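Local coordinates for nucleoside diphosphate kinase (Encephalitozoon cuniculi, PDB 3MPD), which probably makes nucleoside triphosphates other than ATP by moving the gamma phosphate of ATP onto nucleoside diphosphates through a phosphorylated enzyme intermediate, at residues 10-15 against 20-25; 14-19 against 115-120; 48-53 against 60-65. All coordinates share one frame; numbering follows the deposited sequence.

How the contacts relate
Contact 1 is the buried one: three isoleucines join strand 7-12 to helix 22-32 without a hydrogen bond across. Contact 2 shares Pro-14 and Asp-15 of helix 14-18 with contact 1, but sets that helix against the run into strand 118-120, the neighbour of strand 7-12 in the sheet. The two are tied by Lys-13 NZ to Asn-116 OD1, a likely hydrogen bond of 2.6 Å. Contact 3, about 20 Å from contact 1 between centres, is a surface meeting of two helices through one aromatic ring. Contact 2 contains His-119, and contact 3 brings Tyr-53 and His-52 up to it. A weak salt bridge and a bridging water occur only in partly buried contact 2; contacts 1 and 3 rely on packing.

Contact 1. Residues 10-15 against 20-25; sequences IMIKPD and RLISRI
The first strand-to-helix connection of the ferredoxin-like alpha/beta fold of nucleoside diphosphate kinases closes here, with Ile-12 at the end of strand 7-12 meeting Ile-22 and Ile-25 of helix 22-32. The main pairing is between Ile-12 and Ile-25, which reach toward each other tip to tip: Ile-12 CD1 lies 3.8 Å from Ile-25 CG2. Alongside it, the branch methyl Ile-12 CG2 approaches Ile-25 CD1 at 3.9 Å, so both arms of each side chain are engaged. Ile-12 CG1 stands anti to the carbonyl carbon (chi1 -55°) and, with chi2 extended, carries CD1 straight out to the helix, where it also comes 4.3 Å from Ile-22 CG2. In this fold the helix packs on one face of the antiparallel sheet, and Ile-25 accordingly also touches Ile-118 of the edge strand. The intervening helix 14-18 ends at Arg-20 in a Schellman motif; Leu-21 is then the N-cap of the next helix, whose first turn holds Ile-25 N to Leu-21 O. Arg-24 NH2 returns to Arg-20 O at 2.9 Å, from well above the carbonyl plane (53°), while Leu-21 CD2 lies over one face of the guanidinium group. At the same helix start, Ile-22 N and Ser-23 N donate to the carboxylate of Glu-30 of the second subunit.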
loop_
_atom_site.group_PDB
_atom_site.type_symbol
_atom_site.label_atom_id
_atom_site.label_comp_id
_atom_site.label_asym_id
_atom_site.label_seq_id
_atom_site.Cartn_x
_atom_site.Cartn_y
_atom_site.Cartn_z
ATOM N N ILE A 10 -9.183 -6.604 -1.285
ATOM C CA ILE A 10 -8.787 -6.131 -2.614
ATOM C C ILE A 10 -7.345 -6.559 -2.827
ATOM O O ILE A 10 -6.472 -6.217 -2.033
ATOM C CB ILE A 10 -8.840 -4.601 -2.716
ATOM C CG1 ILE A 10 -10.227 -4.043 -2.311
ATOM C CG2 ILE A 10 -8.426 -4.122 -4.133
ATOM C CD1 ILE A 10 -11.442 -4.499 -3.219
ATOM N N MET A 11 -7.081 -7.249 -3.929
ATOM C CA MET A 11 -5.735 -7.736 -4.174
ATOM C C MET A 11 -5.306 -7.377 -5.578
ATOM O O MET A 11 -5.970 -7.759 -6.560
ATOM C CB MET A 11 -5.688 -9.254 -3.936
ATOM C CG MET A 11 -4.345 -9.901 -4.206
ATOM S SD MET A 11 -4.368 -11.662 -3.743
ATOM C CE MET A 11 -5.766 -12.307 -4.670
ATOM N N ILE A 12 -4.201 -6.642 -5.676
ATOM C CA ILE A 12 -3.620 -6.321 -6.979
ATOM C C ILE A 12 -2.844 -7.541 -7.471
ATOM O O ILE A 12 -1.922 -8.015 -6.772
ATOM C CB ILE A 12 -2.697 -5.087 -6.933
ATOM C CG1 ILE A 12 -3.447 -3.886 -6.346
ATOM C CG2 ILE A 12 -2.070 -4.798 -8.354
ATOM C CD1 ILE A 12 -2.606 -2.574 -6.323
ATOM N N LYS A 13 -3.208 -8.019 -8.668
ATOM C CA LYS A 13 -2.669 -9.283 -9.217
ATOM C C LYS A 13 -1.247 -9.060 -9.723
ATOM O O LYS A 13 -0.883 -7.914 -10.040
ATOM C CB LYS A 13 -3.591 -9.799 -10.345
ATOM C CG LYS A 13 -5.013 -10.109 -9.846
ATOM C CD LYS A 13 -5.802 -10.966 -10.835
ATOM C CE LYS A 13 -7.083 -11.468 -10.155
ATOM N NZ LYS A 13 -7.998 -11.999 -11.206
ATOM N N PRO A 14 -0.444 -10.138 -9.816
ATOM C CA PRO A 14 1.006 -9.997 -10.021
ATOM C C PRO A 14 1.399 -9.160 -11.237
ATOM O O PRO A 14 2.334 -8.388 -11.159
ATOM C CB PRO A 14 1.481 -11.461 -10.217
ATOM C CG PRO A 14 0.463 -12.286 -9.509
ATOM C CD PRO A 14 -0.848 -11.570 -9.740
ATOM N N ASP A 15 0.697 -9.333 -12.359
ATOM C CA ASP A 15 1.012 -8.589 -13.563
ATOM C C ASP A 15 0.736 -7.085 -13.481
ATOM O O ASP A 15 1.448 -6.295 -14.113
ATOM C CB ASP A 15 0.331 -9.210 -14.791
ATOM C CG ASP A 15 0.844 -10.606 -15.075
ATOM O OD1 ASP A 15 2.080 -10.777 -15.183
ATOM O OD2 ASP A 15 0.022 -11.537 -15.157
ATOM N N ARG A 20 3.143 -1.532 -13.062
ATOM C CA ARG A 20 3.263 -0.323 -12.245
ATOM C C ARG A 20 1.946 0.430 -12.177
ATOM O O ARG A 20 1.896 1.682 -12.331
ATOM C CB ARG A 20 4.425 0.568 -12.736
ATOM C CG ARG A 20 5.819 -0.097 -12.426
ATOM C CD ARG A 20 6.993 0.809 -12.797
ATOM N NE ARG A 20 8.270 0.161 -12.516
ATOM C CZ ARG A 20 8.959 0.251 -11.376
ATOM N NH1 ARG A 20 8.529 0.998 -10.357
ATOM N NH2 ARG A 20 10.111 -0.408 -11.266
ATOM N N LEU A 21 0.897 -0.338 -11.873
ATOM C CA LEU A 21 -0.459 0.192 -11.721
ATOM C C LEU A 21 -0.878 0.428 -10.274
ATOM O O LEU A 21 -2.053 0.755 -10.007
ATOM C CB LEU A 21 -1.469 -0.771 -12.400
ATOM C CG LEU A 21 -1.401 -0.810 -13.919
ATOM C CD1 LEU A 21 -2.225 -1.983 -14.491
ATOM C CD2 LEU A 21 -1.972 0.491 -14.482
ATOM N N ILE A 22 0.036 0.252 -9.332
ATOM C CA ILE A 22 -0.322 0.397 -7.915
ATOM C C ILE A 22 -0.983 1.753 -7.588
ATOM O O ILE A 22 -2.074 1.776 -7.025
ATOM C CB ILE A 22 0.870 0.136 -6.944
ATOM C CG1 ILE A 22 1.414 -1.292 -7.126
ATOM C CG2 ILE A 22 0.419 0.335 -5.435
ATOM C CD1 ILE A 22 2.770 -1.510 -6.370
ATOM N N SER A 23 -0.351 2.871 -7.932
ATOM C CA SER A 23 -0.903 4.179 -7.498
ATOM C C SER A 23 -2.236 4.479 -8.167
ATOM O O SER A 23 -3.119 5.056 -7.538
ATOM C CB SER A 23 0.049 5.367 -7.723
ATOM O OG SER A 23 0.239 5.602 -9.105
ATOM N N ARG A 24 -2.365 4.087 -9.435
ATOM C CA ARG A 24 -3.594 4.311 -10.201
ATOM C C ARG A 24 -4.780 3.516 -9.646
ATOM O O ARG A 24 -5.922 3.958 -9.679
ATOM C CB ARG A 24 -3.364 3.984 -11.697
ATOM C CG ARG A 24 -2.731 5.206 -12.430
ATOM C CD ARG A 24 -2.183 4.857 -13.820
ATOM N NE ARG A 24 -0.935 4.082 -13.775
ATOM C CZ ARG A 24 -0.238 3.708 -14.867
ATOM N NH1 ARG A 24 -0.671 4.038 -16.094
ATOM N NH2 ARG A 24 0.895 3.011 -14.746
ATOM N N ILE A 25 -4.505 2.312 -9.193
ATOM C CA ILE A 25 -5.532 1.465 -8.581
ATOM C C ILE A 25 -5.929 2.027 -7.184
ATOM O O ILE A 25 -7.097 2.177 -6.876
ATOM C CB ILE A 25 -5.000 0.026 -8.470
ATOM C CG1 ILE A 25 -5.013 -0.659 -9.862
ATOM C CG2 ILE A 25 -5.795 -0.776 -7.425
ATOM C CD1 ILE A 25 -4.078 -1.900 -9.928
#

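Contact 2. Residues 14-19 against 115-120; sequences PDAIKR and KNIIHG
The guanidinium of Arg-19 has a water at its edge, in its plane and 2.9 Å from NH1, while Ile-117 CD1 comes up to it obliquely, 3.4 Å from Arg-19 NH1. Helix 14-18, which follows the first strand of the ferredoxin-like fold, is here laid against the loop that leads into strand 118-120, the strand bearing His-119, probably the phosphorylated histidine, as in relatives. A bend at chi3 (61°) turns the Arg-19 chain across Ile-117 at about a right angle, and NH2 is hydrogen-bonded to Tyr-109 O. The water accepts from NH1 and gives a weak bond to Lys-115 O, bridging helix end and loop. Next to this polar edge, Ala-16 packs closely: its CB sits 3.8 Å from Ile-117 CG2 and 3.3 Å from Ile-117 O. Helix and loop come close at this point, the CA atoms of Ala-16 and Ile-117 being 5.2 Å apart, and the pair is buried, with Ile-117 backed by Ile-25 and Ile-105. Farther out, Asp-15 and Lys-115 form a weak salt bridge. Their side chains cross obliquely, and the ammonium reaches a single carboxylate oxygen, OD2, rather than straddling the group. From CG onward the lysine chain passes alongside that oxygen, and the bend at chi4 (-120°) turns only NZ back to it: Asp-15 OD2 is 3.3 Å from Lys-115 NZ and equally 3.3 Å from Lys-115 CG.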
loop_
_atom_site.group_PDB
_atom_site.type_symbol
_atom_site.label_atom_id
_atom_site.label_comp_id
_atom_site.label_asym_id
_atom_site.label_seq_id
_atom_site.Cartn_x
_atom_site.Cartn_y
_atom_site.Cartn_z
ATOM N N PRO A 14 -0.444 -10.138 -9.816
ATOM C CA PRO A 14 1.006 -9.997 -10.021
ATOM C C PRO A 14 1.399 -9.160 -11.237
ATOM O O PRO A 14 2.334 -8.388 -11.159
ATOM C CB PRO A 14 1.481 -11.461 -10.217
ATOM C CG PRO A 14 0.463 -12.286 -9.509
ATOM C CD PRO A 14 -0.848 -11.570 -9.740
ATOM N N ASP A 15 0.697 -9.333 -12.359
ATOM C CA ASP A 15 1.012 -8.589 -13.563
ATOM C C ASP A 15 0.736 -7.085 -13.481
ATOM O O ASP A 15 1.448 -6.295 -14.113
ATOM C CB ASP A 15 0.331 -9.210 -14.791
ATOM C CG ASP A 15 0.844 -10.606 -15.075
ATOM O OD1 ASP A 15 2.080 -10.777 -15.183
ATOM O OD2 ASP A 15 0.022 -11.537 -15.157
ATOM N N ALA A 16 -0.250 -6.703 -12.683
ATOM C CA ALA A 16 -0.567 -5.295 -12.507
ATOM C C ALA A 16 0.515 -4.619 -11.677
ATOM O O ALA A 16 0.813 -3.442 -11.892
ATOM C CB ALA A 16 -1.954 -5.116 -11.853
ATOM N N ILE A 17 1.147 -5.365 -10.767
ATOM C CA ILE A 17 2.310 -4.835 -10.041
ATOM C C ILE A 17 3.426 -4.500 -11.039
ATOM O O ILE A 17 4.026 -3.413 -11.007
ATOM C CB ILE A 17 2.876 -5.882 -9.006
ATOM C CG1 ILE A 17 1.828 -6.274 -7.945
ATOM C CG2 ILE A 17 4.133 -5.349 -8.349
ATOM C CD1 ILE A 17 1.326 -5.119 -7.121
ATOM N N LYS A 18 3.692 -5.454 -11.929
ATOM C CA LYS A 18 4.747 -5.322 -12.944
ATOM C C LYS A 18 4.493 -4.228 -13.993
ATOM O O LYS A 18 5.429 -3.639 -14.519
ATOM C CB LYS A 18 5.003 -6.685 -13.603
ATOM C CG LYS A 18 5.449 -7.765 -12.538
ATOM C CD LYS A 18 5.679 -9.130 -13.170
ATOM C CE LYS A 18 6.305 -10.145 -12.168
ATOM N NZ LYS A 18 6.424 -11.484 -12.899
ATOM N N ARG A 19 3.230 -3.969 -14.290
ATOM C CA ARG A 19 2.830 -2.814 -15.110
ATOM C C ARG A 19 2.833 -1.480 -14.358
ATOM O O ARG A 19 2.498 -0.414 -14.935
ATOM C CB ARG A 19 1.435 -3.063 -15.698
ATOM C CG ARG A 19 1.423 -4.303 -16.652
ATOM C CD ARG A 19 0.025 -4.605 -17.151
ATOM N NE ARG A 19 -0.587 -3.509 -17.935
ATOM C CZ ARG A 19 -1.868 -3.507 -18.312
ATOM N NH1 ARG A 19 -2.669 -4.529 -17.976
ATOM N NH2 ARG A 19 -2.360 -2.507 -19.043
ATOM N N LYS A 115 -5.635 -11.873 -16.793
ATOM C CA LYS A 115 -4.843 -10.771 -16.274
ATOM C C LYS A 115 -5.702 -9.546 -16.154
ATOM O O LYS A 115 -5.449 -8.504 -16.773
ATOM C CB LYS A 115 -3.621 -10.582 -17.157
ATOM C CG LYS A 115 -2.705 -11.787 -16.937
ATOM C CD LYS A 115 -1.819 -12.047 -18.067
ATOM C CE LYS A 115 -1.276 -13.479 -17.908
ATOM N NZ LYS A 115 0.176 -13.397 -17.825
ATOM N N ASN A 116 -6.748 -9.684 -15.353
ATOM C CA ASN A 116 -7.733 -8.626 -15.232
ATOM C C ASN A 116 -7.449 -7.766 -13.982
ATOM O O ASN A 116 -8.370 -7.316 -13.353
ATOM C CB ASN A 116 -9.143 -9.199 -15.248
ATOM C CG ASN A 116 -9.438 -10.098 -14.057
ATOM O OD1 ASN A 116 -8.565 -10.415 -13.233
ATOM N ND2 ASN A 116 -10.697 -10.498 -13.951
ATOM N N ILE A 117 -6.163 -7.616 -13.646
ATOM C CA ILE A 117 -5.589 -6.491 -12.845
ATOM C C ILE A 117 -5.673 -6.675 -11.325
ATOM O O ILE A 117 -4.749 -6.296 -10.590
ATOM C CB ILE A 117 -6.225 -5.105 -13.201
ATOM C CG1 ILE A 117 -6.230 -4.846 -14.720
ATOM C CG2 ILE A 117 -5.538 -3.959 -12.427
ATOM C CD1 ILE A 117 -4.809 -4.885 -15.365
ATOM N N ILE A 118 -6.820 -7.172 -10.855
ATOM C CA ILE A 118 -7.205 -6.995 -9.466
ATOM C C ILE A 118 -8.291 -8.013 -9.110
ATOM O O ILE A 118 -9.062 -8.478 -9.982
ATOM C CB ILE A 118 -7.725 -5.502 -9.224
ATOM C CG1 ILE A 118 -7.911 -5.165 -7.746
ATOM C CG2 ILE A 118 -9.002 -5.208 -10.037
ATOM C CD1 ILE A 118 -8.299 -3.622 -7.554
ATOM N N HIS A 119 -8.325 -8.400 -7.841
ATOM C CA HIS A 119 -9.425 -9.165 -7.308
ATOM C C HIS A 119 -10.144 -8.310 -6.280
ATOM O O HIS A 119 -9.479 -7.677 -5.454
ATOM C CB HIS A 119 -8.879 -10.390 -6.573
ATOM C CG HIS A 119 -9.880 -11.005 -5.654
ATOM N ND1 HIS A 119 -10.825 -11.913 -6.087
ATOM C CD2 HIS A 119 -10.111 -10.819 -4.332
ATOM C CE1 HIS A 119 -11.593 -12.262 -5.071
ATOM N NE2 HIS A 119 -11.174 -11.618 -3.993
ATOM N N GLY A 120 -11.482 -8.308 -6.274
ATOM C CA GLY A 120 -12.208 -7.733 -5.130
ATOM C C GLY A 120 -13.258 -8.722 -4.670
ATOM O O GLY A 120 -13.840 -9.416 -5.504
HETATM O O HOH W 1 -2.330 -7.003 -16.591
#

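Contact 3. Residues 48-53 against 60-65; sequences VLETHY and PFFSEM
This is a surface contact between two consecutive helices, 46-52 and 62-69, in which the far end of the Phe-62 ring meets Glu-50 and Tyr-53. The helices form the helical hairpin that in nucleoside diphosphate kinases borders the nucleotide cleft, and Tyr-53, at the end of its first helix, is about 4 Å from both Lys-13 and His-119, measured between side chains. No hydrogen bond crosses the contact; a single aromatic ring carries it. With CG anti to the backbone N (chi1 176°), Phe-62 extends from the start of its helix, where Phe-61 is the N-cap, and brings its far end to the opposing backbone. Glu-50 CA meets the ring at its edge, near the ring plane, 4.2 Å from Phe-62 CZ; the aliphatic part of the glutamate follows, its CG 4.3 Å from that same CZ. Buried Leu-49, one residue before Glu-50, also packs on Val-66 and Met-69 of the second helix. Tyr-53, the first residue to leave helical geometry, still donates its N-H to Leu-49 O. Its CB faces Phe-62, but the phenol ring runs on past it, with His-52 CD2 over one face. What touches Phe-62 is instead the tyrosine's CB, 4.1 Å from CE1, and its carbonyl, with Tyr-53 O 3.4 Å from Phe-62 CE1.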
loop_
_atom_site.group_PDB
_atom_site.type_symbol
_atom_site.label_atom_id
_atom_site.label_comp_id
_atom_site.label_asym_id
_atom_site.label_seq_id
_atom_site.Cartn_x
_atom_site.Cartn_y
_atom_site.Cartn_z
ATOM N N VAL A 48 -2.820 -21.597 -0.463
ATOM C CA VAL A 48 -3.673 -20.442 -0.210
ATOM C C VAL A 48 -4.543 -20.056 -1.429
ATOM O O VAL A 48 -5.731 -19.785 -1.271
ATOM C CB VAL A 48 -2.887 -19.224 0.348
ATOM C CG1 VAL A 48 -1.826 -18.757 -0.614
ATOM C CG2 VAL A 48 -3.831 -18.057 0.659
ATOM N N LEU A 49 -3.964 -20.064 -2.632
ATOM C CA LEU A 49 -4.724 -19.748 -3.857
ATOM C C LEU A 49 -5.876 -20.721 -4.114
ATOM O O LEU A 49 -6.983 -20.307 -4.475
ATOM C CB LEU A 49 -3.802 -19.686 -5.073
ATOM C CG LEU A 49 -2.908 -18.446 -5.114
ATOM C CD1 LEU A 49 -1.866 -18.608 -6.182
ATOM C CD2 LEU A 49 -3.721 -17.167 -5.320
ATOM N N GLU A 50 -5.607 -22.012 -3.897
ATOM C CA GLU A 50 -6.606 -23.080 -4.030
ATOM C C GLU A 50 -7.771 -22.916 -3.044
ATOM O O GLU A 50 -8.918 -23.214 -3.370
ATOM C CB GLU A 50 -5.926 -24.468 -3.890
ATOM C CG GLU A 50 -4.963 -24.741 -5.060
ATOM C CD GLU A 50 -4.148 -26.034 -4.966
ATOM O OE1 GLU A 50 -4.154 -26.719 -3.916
ATOM O OE2 GLU A 50 -3.485 -26.355 -5.978
ATOM N N THR A 51 -7.471 -22.433 -1.842
ATOM C CA THR A 51 -8.509 -22.105 -0.857
ATOM C C THR A 51 -9.282 -20.851 -1.282
ATOM O O THR A 51 -10.511 -20.851 -1.293
ATOM C CB THR A 51 -7.904 -21.873 0.532
ATOM O OG1 THR A 51 -7.094 -22.995 0.868
ATOM C CG2 THR A 51 -9.000 -21.673 1.593
ATOM N N HIS A 52 -8.549 -19.786 -1.612
ATOM C CA HIS A 52 -9.145 -18.532 -2.127
ATOM C C HIS A 52 -10.116 -18.794 -3.282
ATOM O O HIS A 52 -11.225 -18.255 -3.302
ATOM C CB HIS A 52 -8.052 -17.543 -2.557
ATOM C CG HIS A 52 -8.583 -16.225 -3.050
ATOM N ND1 HIS A 52 -8.661 -15.102 -2.250
ATOM C CD2 HIS A 52 -9.060 -15.855 -4.263
ATOM C CE1 HIS A 52 -9.163 -14.099 -2.951
ATOM N NE2 HIS A 52 -9.420 -14.532 -4.174
ATOM N N TYR A 53 -9.704 -19.642 -4.221
ATOM C CA TYR A 53 -10.516 -19.930 -5.406
ATOM C C TYR A 53 -11.212 -21.304 -5.379
ATOM O O TYR A 53 -11.479 -21.869 -6.448
ATOM C CB TYR A 53 -9.675 -19.762 -6.693
ATOM C CG TYR A 53 -9.273 -18.319 -7.007
ATOM C CD1 TYR A 53 -10.236 -17.352 -7.369
ATOM C CD2 TYR A 53 -7.932 -17.914 -6.931
ATOM C CE1 TYR A 53 -9.869 -16.006 -7.662
ATOM C CE2 TYR A 53 -7.553 -16.571 -7.223
ATOM C CZ TYR A 53 -8.524 -15.633 -7.585
ATOM O OH TYR A 53 -8.138 -14.326 -7.845
ATOM N N PRO A 60 -13.008 -25.441 -16.010
ATOM C CA PRO A 60 -11.878 -25.662 -16.917
ATOM C C PRO A 60 -10.711 -24.703 -16.627
ATOM O O PRO A 60 -10.932 -23.528 -16.234
ATOM C CB PRO A 60 -12.465 -25.419 -18.310
ATOM C CG PRO A 60 -13.895 -24.989 -18.110
ATOM C CD PRO A 60 -14.294 -25.274 -16.713
ATOM N N PHE A 61 -9.486 -25.215 -16.752
ATOM C CA PHE A 61 -8.271 -24.400 -16.614
ATOM C C PHE A 61 -8.031 -23.824 -15.206
ATOM O O PHE A 61 -7.307 -22.846 -15.057
ATOM C CB PHE A 61 -8.225 -23.281 -17.686
ATOM C CG PHE A 61 -8.370 -23.812 -19.103
ATOM C CD1 PHE A 61 -7.284 -24.400 -19.756
ATOM C CD2 PHE A 61 -9.599 -23.773 -19.754
ATOM C CE1 PHE A 61 -7.408 -24.915 -21.060
ATOM C CE2 PHE A 61 -9.746 -24.295 -21.055
ATOM C CZ PHE A 61 -8.644 -24.864 -21.708
ATOM N N PHE A 62 -8.604 -24.464 -14.188
ATOM C CA PHE A 62 -8.386 -24.078 -12.787
ATOM C C PHE A 62 -6.892 -23.994 -12.426
ATOM O O PHE A 62 -6.432 -23.021 -11.837
ATOM C CB PHE A 62 -9.110 -25.068 -11.852
ATOM C CG PHE A 62 -8.859 -24.815 -10.375
ATOM C CD1 PHE A 62 -9.312 -23.648 -9.770
ATOM C CD2 PHE A 62 -8.206 -25.772 -9.594
ATOM C CE1 PHE A 62 -9.096 -23.419 -8.395
ATOM C CE2 PHE A 62 -7.974 -25.550 -8.222
ATOM C CZ PHE A 62 -8.420 -24.368 -7.628
ATOM N N SER A 63 -6.147 -25.040 -12.770
ATOM C CA SER A 63 -4.705 -25.066 -12.561
ATOM C C SER A 63 -3.963 -23.845 -13.182
ATOM O O SER A 63 -3.144 -23.199 -12.517
ATOM C CB SER A 63 -4.149 -26.386 -13.092
ATOM O OG SER A 63 -2.762 -26.449 -12.854
ATOM N N GLU A 64 -4.252 -23.544 -14.448
ATOM C CA GLU A 64 -3.686 -22.380 -15.117
ATOM C C GLU A 64 -4.070 -21.087 -14.367
ATOM O O GLU A 64 -3.207 -20.265 -14.143
ATOM C CB GLU A 64 -4.121 -22.301 -16.585
ATOM C CG GLU A 64 -3.466 -23.318 -17.552
ATOM C CD GLU A 64 -4.052 -24.734 -17.481
ATOM O OE1 GLU A 64 -4.939 -25.011 -16.642
ATOM O OE2 GLU A 64 -3.609 -25.589 -18.284
ATOM N N MET A 65 -5.338 -20.935 -13.955
ATOM C CA MET A 65 -5.781 -19.726 -13.225
ATOM C C MET A 65 -4.971 -19.584 -11.925
ATOM O O MET A 65 -4.533 -18.496 -11.578
ATOM C CB MET A 65 -7.300 -19.730 -12.920
ATOM C CG MET A 65 -8.235 -19.876 -14.137
ATOM S SD MET A 65 -10.020 -19.468 -13.899
ATOM C CE MET A 65 -10.795 -20.996 -13.338
#